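Local coordinates for protein putative decarboxylase involved in desferrioxamine biosynthesis (Erwinia amylovora, PDB 5O5C) that probably decarboxylates lysine with the help of pyridoxal 5'-phosphate, as a step in making the siderophore desferrioxamine E, at residues S215-S218 against I219-S222; K221-I225 against L226-Y230; S270-T273 against D274-S277. All coordinates share one frame; numbering follows the deposited sequence.

Interaction 1: residues S215-S218 against I219-S222; sequences SHFS and IQKS. With PLP (pyridoxal-5'-phosphate), chain H.
The carbonyl oxygen of Ser218 is gripped twice by Ser222, one turn further along the helix that starts here. The hydroxyl reaches it at 2.6 Å (Ser222 OG to Ser218 O) and the amide at 2.7 Å (Ser222 N to Ser218 O), from opposite faces of the carbonyl plane. Ser222 can deliver both because its OG lies beside its own backbone N (chi1 -61°). Next to this, Lys221 N gives Phe217 O a nearly straight bond of 3.0 Å in the carbonyl plane.

The cofactor side is also tightly packed. The His216 imidazole lies over pyridoxal phosphate, with PLP C5 3.4 Å above the plane of the His216 ring and over its centre. A 2.7 Å hydrogen bond between His216 ND1 and Ser218 OG limits rotation of the ring; Asn174 ND2 also bonds that hydroxyl, so Ser218, itself at the pocket wall, helps hold the imidazole in its stacked position. A histidine laid on the pyridine ring is a familiar feature of group II decarboxylases.

The outer side faces solvent, with Phe217 exposed and Gln220 and Lys221 partly so, and here carbon contacts join the side chains. Phe217 takes Gln220 CB over one ring face, a CH-pi contact 4.1 Å from the centroid and 25° off the normal. Lys221 CG approaches the same ring obliquely, 3.6 Å from Phe217 CD2.

The segment leads from strand 207-212 into helix 218-225. Ile219 and Gln220 touch Thr211 of that strand, Ser218 and Ser222 rest on helix 170-189, and the second subunit adds Thr379 against His216 and Val352 against Lys221.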
# COMPACT_ATOMS: atom_id res chain seq x y z
N SER B 215 23.00 0.71 -1.02
CA SER B 215 21.65 0.48 -1.55
C SER B 215 20.69 0.29 -0.45
O SER B 215 21.04 -0.19 0.60
CB SER B 215 21.56 -0.84 -2.33
OG SER B 215 22.46 -0.86 -3.39
N HIS B 216 19.43 0.58 -0.74
CA HIS B 216 18.38 0.35 0.26
C HIS B 216 18.15 -1.19 0.42
O HIS B 216 18.23 -1.92 -0.55
CB HIS B 216 17.12 1.06 -0.18
CG HIS B 216 16.04 1.04 0.87
ND1 HIS B 216 15.07 0.07 0.91
CD2 HIS B 216 15.80 1.86 1.92
CE1 HIS B 216 14.30 0.26 1.97
NE2 HIS B 216 14.71 1.36 2.58
N PHE B 217 17.84 -1.65 1.63
CA PHE B 217 17.67 -3.09 1.92
C PHE B 217 16.47 -3.77 1.24
O PHE B 217 16.47 -4.98 1.09
CB PHE B 217 17.64 -3.39 3.42
CG PHE B 217 18.03 -4.84 3.76
CD1 PHE B 217 19.29 -5.33 3.42
CD2 PHE B 217 17.14 -5.72 4.40
CE1 PHE B 217 19.66 -6.65 3.73
CE2 PHE B 217 17.50 -7.03 4.70
CZ PHE B 217 18.76 -7.49 4.37
N SER B 218 15.49 -2.98 0.78
CA SER B 218 14.38 -3.49 -0.09
C SER B 218 14.80 -4.34 -1.31
O SER B 218 14.08 -5.33 -1.64
CB SER B 218 13.40 -2.37 -0.49
OG SER B 218 13.98 -1.29 -1.16
N ILE B 219 15.97 -4.04 -1.90
CA ILE B 219 16.56 -4.85 -2.97
C ILE B 219 16.78 -6.32 -2.57
O ILE B 219 16.23 -7.20 -3.20
CB ILE B 219 17.86 -4.25 -3.57
CG1 ILE B 219 17.64 -2.82 -4.12
CG2 ILE B 219 18.43 -5.16 -4.65
CD1 ILE B 219 16.43 -2.63 -5.01
N GLN B 220 17.59 -6.53 -1.55
CA GLN B 220 17.76 -7.82 -0.91
C GLN B 220 16.45 -8.48 -0.40
O GLN B 220 16.26 -9.63 -0.61
CB GLN B 220 18.74 -7.73 0.27
CG GLN B 220 20.21 -7.59 -0.12
CD GLN B 220 20.63 -6.17 -0.35
OE1 GLN B 220 19.77 -5.27 -0.41
NE2 GLN B 220 21.95 -5.95 -0.53
N LYS B 221 15.56 -7.73 0.25
CA LYS B 221 14.24 -8.24 0.67
C LYS B 221 13.45 -8.70 -0.54
O LYS B 221 12.77 -9.74 -0.50
CB LYS B 221 13.43 -7.21 1.46
CG LYS B 221 14.06 -6.70 2.76
CD LYS B 221 13.22 -5.61 3.44
CE LYS B 221 13.27 -5.70 4.95
NZ LYS B 221 12.83 -4.47 5.68
N SER B 222 13.52 -7.94 -1.63
CA SER B 222 12.78 -8.27 -2.83
C SER B 222 13.29 -9.58 -3.45
O SER B 222 12.47 -10.37 -3.86
CB SER B 222 12.83 -7.19 -3.89
OG SER B 222 12.27 -5.99 -3.43
N1 PLP H . 14.79 3.17 -1.95
C2 PLP H . 15.45 4.19 -1.36
C2A PLP H . 16.62 4.84 -2.04
C3 PLP H . 14.98 4.67 -0.05
O3 PLP H . 15.61 5.71 0.60
C4 PLP H . 13.80 3.98 0.51
C4A PLP H . 13.28 4.32 1.86
C5 PLP H . 13.17 2.88 -0.23
C6 PLP H . 13.73 2.52 -1.43
C5A PLP H . 11.97 2.17 0.36
O4P PLP H . 10.91 3.13 0.25
P PLP H . 9.44 3.04 0.91
O1P PLP H . 9.67 3.27 2.37
O2P PLP H . 8.70 4.20 0.30
O3P PLP H . 8.82 1.72 0.62

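Interaction 2: residues K221-I225 against L226-Y230; sequences KSMAI and LGLGY
Met223 O is held by two backbone amides from beyond the end of its helix. Leu228 N approaches at 3.1 Å, nearly in line with the C=O bond of Met223, whereas Gly229 N comes in at 2.9 Å to Met223 O from well above the carbonyl plane. Two further bonds continue the wrapping: Leu226 N to Ser222 O at 2.9 Å, the last regular helical one, and Gly227 N to Ala224 O at 3.2 Å, again from above the plane.

Side chains follow the same curl. Met223, bent at both chi2 (-50°) and chi3 (-66°), turns its CE toward Leu228 CD1; that pair is modelled closer than normal carbon contact, so its exact spacing is doubtful. Met223 SD lies 4.3 Å from Leu226 CD1, and both residues also pack on Met178 of helix 170-189. Tyr230, in turn, brings CE1 to 3.9 Å from Ala224 CB, its ring oblique to the methyl.

Two of the last carbonyls reach across the dimer: Ala224 O and Ile225 O accept from Arg182 of the second subunit, whereas Leu226 O accepts from Arg182 of its own chain.

Gly227, at phi 83°, is where the chain leaves helical angles. With its bond to Ala224 O and the Leu228 N bond to Met223 O, the pattern is a Schellman motif, here terminating helix 218-225 at the subunit interface.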
# COMPACT_ATOMS: atom_id res chain seq x y z
N LYS B 221 15.56 -7.73 0.25
CA LYS B 221 14.24 -8.24 0.67
C LYS B 221 13.45 -8.70 -0.54
O LYS B 221 12.77 -9.74 -0.50
CB LYS B 221 13.43 -7.21 1.46
CG LYS B 221 14.06 -6.70 2.76
CD LYS B 221 13.22 -5.61 3.44
CE LYS B 221 13.27 -5.70 4.95
NZ LYS B 221 12.83 -4.47 5.68
N SER B 222 13.52 -7.94 -1.63
CA SER B 222 12.78 -8.27 -2.83
C SER B 222 13.29 -9.58 -3.45
O SER B 222 12.47 -10.37 -3.86
CB SER B 222 12.83 -7.19 -3.89
OG SER B 222 12.27 -5.99 -3.43
N MET B 223 14.61 -9.78 -3.51
CA MET B 223 15.20 -11.03 -4.03
C MET B 223 14.91 -12.21 -3.12
O MET B 223 14.80 -13.33 -3.63
CB MET B 223 16.70 -10.94 -4.22
CG MET B 223 17.25 -9.85 -5.06
SD MET B 223 16.54 -9.59 -6.67
CE MET B 223 17.03 -11.09 -7.45
N ALA B 224 14.71 -11.98 -1.81
CA ALA B 224 14.15 -13.05 -0.94
C ALA B 224 12.79 -13.51 -1.34
O ALA B 224 12.52 -14.72 -1.48
CB ALA B 224 14.14 -12.66 0.50
N ILE B 225 11.92 -12.52 -1.53
CA ILE B 225 10.60 -12.80 -1.95
C ILE B 225 10.56 -13.52 -3.33
O ILE B 225 9.80 -14.46 -3.53
CB ILE B 225 9.79 -11.50 -1.95
CG1 ILE B 225 9.62 -10.99 -0.51
CG2 ILE B 225 8.41 -11.70 -2.52
CD1 ILE B 225 9.19 -9.55 -0.52
N LEU B 226 11.41 -13.09 -4.26
CA LEU B 226 11.42 -13.65 -5.57
C LEU B 226 12.02 -15.03 -5.65
O LEU B 226 12.15 -15.54 -6.73
CB LEU B 226 12.12 -12.71 -6.55
CG LEU B 226 11.43 -11.38 -6.76
CD1 LEU B 226 12.33 -10.30 -7.27
CD2 LEU B 226 10.24 -11.54 -7.66
N GLY B 227 12.44 -15.62 -4.54
CA GLY B 227 12.93 -16.97 -4.58
C GLY B 227 14.37 -17.14 -4.97
O GLY B 227 14.78 -18.26 -5.24
N LEU B 228 15.13 -16.03 -5.01
CA LEU B 228 16.55 -16.06 -5.30
C LEU B 228 17.46 -15.79 -4.10
O LEU B 228 18.62 -16.20 -4.08
CB LEU B 228 16.86 -15.06 -6.41
CG LEU B 228 16.09 -15.25 -7.69
CD1 LEU B 228 16.32 -14.03 -8.55
CD2 LEU B 228 16.52 -16.52 -8.39
N GLY B 229 16.94 -15.13 -3.07
CA GLY B 229 17.62 -15.04 -1.80
C GLY B 229 18.62 -13.90 -1.83
O GLY B 229 18.97 -13.43 -2.91
N TYR B 230 19.04 -13.45 -0.65
CA TYR B 230 20.05 -12.37 -0.56
C TYR B 230 21.36 -12.73 -1.31
O TYR B 230 22.05 -11.83 -1.81
CB TYR B 230 20.42 -12.01 0.88
CG TYR B 230 19.30 -11.67 1.86
CD1 TYR B 230 18.08 -11.12 1.44
CD2 TYR B 230 19.51 -11.84 3.21
CE1 TYR B 230 17.08 -10.83 2.35
CE2 TYR B 230 18.54 -11.53 4.14
CZ TYR B 230 17.32 -11.03 3.71
OH TYR B 230 16.40 -10.78 4.69

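Interaction 3: residues S270-T273 against D274-S277; sequences SGTT and DFGS. With PLP (pyridoxal-5'-phosphate), chain H.
Thr272 and Ser277 meet through their hydroxyls where the chain doubles back in an alpha-turn, residues 272-276, after strand 262-269. The turn is defined by Gly276 N to Thr272 O at 2.8 Å, and residues 270-273 and 274-277 run 163° apart, nearly antiparallel. Thr272 N in turn donates to Ser277 O at 2.8 Å, in the carbonyl plane and on a lone pair. Together these bonds set Thr272 opposite both Gly276 and Ser277, with Gly276 at positive phi, a bonding pattern like that of a G1 beta bulge, though neither arm is a regular strand.

Thr272 OG1 donates to Ser277 OG at 2.8 Å. Each hydroxyl sits between its own backbone N and carbonyl carbon (chi1 70° and 58°), which brings the two oxygens within bonding distance. Ser277 OG is bonded to Tyr242 O as well, so the buried pair is tied to Tyr242. Thr272 CG2 packs 3.3 Å from Ser277 OG, and Phe275 N reaches Thr272 OG1 only weakly.

Asp274 lies at the bend. Its carboxylate leads out of the turn, where OD1 makes a long, weak ion pair with Lys481 and the side chain touches Thr472 on strand 470-474.

The bend presents Thr273 to the cofactor: Thr273 OG1 hydrogen-bonds the phenolic oxygen PLP O3 at 2.7 Å, with either oxygen a possible donor.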
# COMPACT_ATOMS: atom_id res chain seq x y z
N SER B 270 20.09 6.61 -7.17
CA SER B 270 20.26 8.02 -7.45
C SER B 270 19.82 8.79 -6.22
O SER B 270 18.84 9.55 -6.25
CB SER B 270 19.50 8.42 -8.73
OG SER B 270 18.10 8.10 -8.69
N GLY B 271 20.56 8.56 -5.12
CA GLY B 271 20.23 9.10 -3.81
C GLY B 271 20.16 8.01 -2.78
O GLY B 271 19.06 7.47 -2.49
N THR B 272 21.33 7.63 -2.25
CA THR B 272 21.36 6.63 -1.21
C THR B 272 20.69 7.18 0.04
O THR B 272 20.75 8.39 0.31
CB THR B 272 22.77 6.04 -0.94
OG1 THR B 272 23.63 7.00 -0.32
CG2 THR B 272 23.36 5.53 -2.22
N THR B 273 20.01 6.30 0.77
CA THR B 273 19.23 6.68 1.96
C THR B 273 20.06 7.40 3.02
O THR B 273 19.60 8.37 3.57
CB THR B 273 18.62 5.44 2.59
OG1 THR B 273 17.92 4.71 1.56
CG2 THR B 273 17.73 5.76 3.76
N ASP B 274 21.26 6.92 3.32
CA ASP B 274 22.11 7.54 4.31
C ASP B 274 22.89 8.77 3.84
O ASP B 274 22.92 9.73 4.55
CB ASP B 274 23.07 6.53 4.91
CG ASP B 274 22.37 5.52 5.87
OD1 ASP B 274 21.37 5.84 6.48
OD2 ASP B 274 22.86 4.39 6.07
N PHE B 275 23.58 8.68 2.69
CA PHE B 275 24.55 9.68 2.18
C PHE B 275 23.95 10.64 1.15
O PHE B 275 24.48 11.76 0.90
CB PHE B 275 25.78 8.97 1.55
CG PHE B 275 26.72 8.41 2.58
CD1 PHE B 275 26.53 7.11 3.11
CD2 PHE B 275 27.74 9.21 3.11
CE1 PHE B 275 27.34 6.63 4.11
CE2 PHE B 275 28.56 8.73 4.11
CZ PHE B 275 28.35 7.44 4.63
N GLY B 276 22.80 10.25 0.57
CA GLY B 276 22.20 11.05 -0.49
C GLY B 276 23.03 11.05 -1.76
O GLY B 276 22.96 11.99 -2.56
N SER B 277 23.85 10.02 -1.90
CA SER B 277 24.86 9.96 -2.93
C SER B 277 24.16 9.39 -4.17
O SER B 277 23.21 8.63 -4.07
CB SER B 277 26.06 9.14 -2.42
OG SER B 277 25.73 7.77 -2.01
N1 PLP H . 14.79 3.17 -1.95
C2 PLP H . 15.45 4.19 -1.36
C2A PLP H . 16.62 4.84 -2.04
C3 PLP H . 14.98 4.67 -0.05
O3 PLP H . 15.61 5.71 0.60
C4 PLP H . 13.80 3.98 0.51
C4A PLP H . 13.28 4.32 1.86
C5 PLP H . 13.17 2.88 -0.23
C6 PLP H . 13.73 2.52 -1.43
C5A PLP H . 11.97 2.17 0.36
O4P PLP H . 10.91 3.13 0.25
P PLP H . 9.44 3.04 0.91
O1P PLP H . 9.67 3.27 2.37
O2P PLP H . 8.70 4.20 0.30
O3P PLP H . 8.82 1.72 0.62

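Overall arrangement
From the N-terminal side, strand 207-212 runs into interaction 1, which opens helix 218-225; interaction 2 begins on the same helix, sharing Lys221 and Ser222, and ends it before strand 233-236. The two overlap along the chain and touch through Phe217 and Tyr230, whose rings meet edge-to-face, and both face the second subunit. Interaction 3 follows in series, reversing the chain between strand 262-269 and helix 281-290. It neither nests in nor crosses the others. Its centre is about 14 Å from that of interaction 1, and they converge on pyridoxal phosphate, His216 CD2 standing 3.6 Å from Thr273 OG1. Interaction 2 stays about 11 Å from interaction 3 at their nearest atoms.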